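Local coordinates for putative methyl-accepting chemotaxis signal transduction protein (Campylobacter jejuni subsp. jejuni serotype O:2, PDB 4XMR) that binds isoleucine in a tandem PAS sensory domain and probably relays the signal across the membrane to steer chemotaxis, at residues Glu59-Ile62 with Asn63-Pro67. Residues are numbered along the deposited sequence; the frame is centred on the assembly and turned at random.
Sequences ENII and NNVGP
Asn64 grips the carbonyl of Asn60 twice, one helical turn back. Its backbone N donates to Asn60 O at 2.8 Å, the usual helix bond. From CB, which packs 3.2 Å from Asn60 O, the side chain bends back toward the same oxygen. CG sits beside the backbone N (chi1 -65°), and this folds the amide over the previous turn. CG passes close to Asn60 O, and ND2 at the tip donates to it at 2.9 Å. That second bond is bent, with an N-H...O angle of 143°. The two donors reach Asn60 O from opposite faces of its carbonyl plane. The ND2 bond helps to fix the turn of the amide. ND2 also donates to a water that is weakly bonded to Asn60 OD1. Asn60 ND2 donates to Gln53 O, in the segment before the helix.

All of this lies near the start of helix 58-76, in the PAS-like (PDC) module that binds isoleucine. The buried side of this helix packs on strand 90-94. There Ile61 and Val65 run side by side, their CG2 methyls 4.1 Å apart, and both touch Leu91. Val65 N bonds Ile61 O, but the next turn is looser. Gly66 N makes only weak bonds to Ile61 O and Ile62 O. Pro67 has no N-H to give, and the helix kinks there.

On the outer side, Glu59 CG lies 3.6 Å from Asn63 ND2. The carboxylate and amide planes stand nearly perpendicular, 89° apart. A water bridges the two groups, donating to Glu59 OE2 and accepting from Asn63 ND2. A second water joins Asn63 ND2 to Asn60 OD1.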
loop_
_atom_site.group_PDB
_atom_site.type_symbol
_atom_site.label_atom_id
_atom_site.label_comp_id
_atom_site.label_asym_id
_atom_site.label_seq_id
_atom_site.Cartn_x
_atom_site.Cartn_y
_atom_site.Cartn_z
ATOM N N GLU B 59 25.291 -1.475 -26.159
ATOM C CA GLU B 59 25.657 -2.783 -25.622
ATOM C C GLU B 59 25.775 -2.758 -24.095
ATOM O O GLU B 59 25.248 -3.633 -23.405
ATOM C CB GLU B 59 26.961 -3.281 -26.250
ATOM C CG GLU B 59 27.455 -4.604 -25.680
ATOM C CD GLU B 59 28.705 -5.119 -26.379
ATOM O OE1 GLU B 59 29.121 -4.518 -27.391
ATOM O OE2 GLU B 59 29.266 -6.131 -25.910
ATOM N N ASN B 60 26.475 -1.758 -23.571
ATOM C CA ASN B 60 26.638 -1.650 -22.128
ATOM C C ASN B 60 25.317 -1.365 -21.416
ATOM O O ASN B 60 25.054 -1.891 -20.335
ATOM C CB ASN B 60 27.685 -0.593 -21.774
ATOM C CG ASN B 60 29.094 -1.056 -22.072
ATOM O OD1 ASN B 60 29.328 -2.239 -22.307
ATOM N ND2 ASN B 60 30.042 -0.128 -22.053
ATOM N N ILE B 61 24.478 -0.542 -22.032
ATOM C CA ILE B 61 23.168 -0.260 -21.458
ATOM C C ILE B 61 22.324 -1.537 -21.385
ATOM O O ILE B 61 21.753 -1.852 -20.337
ATOM C CB ILE B 61 22.438 0.847 -22.234
ATOM C CG1 ILE B 61 23.139 2.191 -22.004
ATOM C CG2 ILE B 61 20.974 0.928 -21.810
ATOM C CD1 ILE B 61 22.751 3.278 -22.988
ATOM N N ILE B 62 22.264 -2.288 -22.482
ATOM C CA ILE B 62 21.506 -3.538 -22.496
ATOM C C ILE B 62 22.008 -4.464 -21.387
ATOM O O ILE B 62 21.226 -4.983 -20.588
ATOM C CB ILE B 62 21.637 -4.267 -23.854
ATOM C CG1 ILE B 62 20.936 -3.473 -24.960
ATOM C CG2 ILE B 62 21.060 -5.676 -23.771
ATOM C CD1 ILE B 62 21.315 -3.925 -26.366
ATOM N N ASN B 63 23.321 -4.650 -21.333
ATOM C CA ASN B 63 23.899 -5.615 -20.408
ATOM C C ASN B 63 23.853 -5.215 -18.942
ATOM O O ASN B 63 23.721 -6.073 -18.073
ATOM C CB ASN B 63 25.335 -5.943 -20.803
ATOM C CG ASN B 63 25.417 -6.704 -22.106
ATOM O OD1 ASN B 63 24.468 -7.377 -22.507
ATOM N ND2 ASN B 63 26.556 -6.605 -22.774
ATOM N N ASN B 64 23.963 -3.919 -18.667
ATOM C CA ASN B 64 24.072 -3.447 -17.294
ATOM C C ASN B 64 22.788 -2.852 -16.737
ATOM O O ASN B 64 22.488 -3.035 -15.559
ATOM C CB ASN B 64 25.206 -2.428 -17.154
ATOM C CG ASN B 64 26.560 -3.036 -17.421
ATOM O OD1 ASN B 64 27.077 -3.786 -16.605
ATOM N ND2 ASN B 64 27.142 -2.707 -18.565
ATOM N N VAL B 65 22.039 -2.128 -17.568
ATOM C CA VAL B 65 20.779 -1.550 -17.112
ATOM C C VAL B 65 19.660 -2.590 -17.148
ATOM O O VAL B 65 18.801 -2.617 -16.264
ATOM C CB VAL B 65 20.392 -0.293 -17.928
ATOM C CG1 VAL B 65 19.045 0.257 -17.476
ATOM C CG2 VAL B 65 21.470 0.777 -17.775
ATOM N N GLY B 66 19.672 -3.459 -18.155
ATOM C CA GLY B 66 18.585 -4.409 -18.326
ATOM C C GLY B 66 18.250 -5.248 -17.100
ATOM O O GLY B 66 17.084 -5.340 -16.716
ATOM N N PRO B 67 19.264 -5.878 -16.482
ATOM C CA PRO B 67 18.955 -6.675 -15.289
ATOM C C PRO B 67 18.309 -5.841 -14.184
ATOM O O PRO B 67 17.427 -6.335 -13.490
ATOM C CB PRO B 67 20.330 -7.208 -14.861
ATOM C CG PRO B 67 21.110 -7.276 -16.135
ATOM C CD PRO B 67 20.665 -6.053 -16.909
HETATM O O HOH W 1 27.438 -8.175 -25.068
HETATM O O HOH W 2 28.765 -4.759 -21.702
HETATM O O HOH W 3 29.842 -3.456 -19.250
#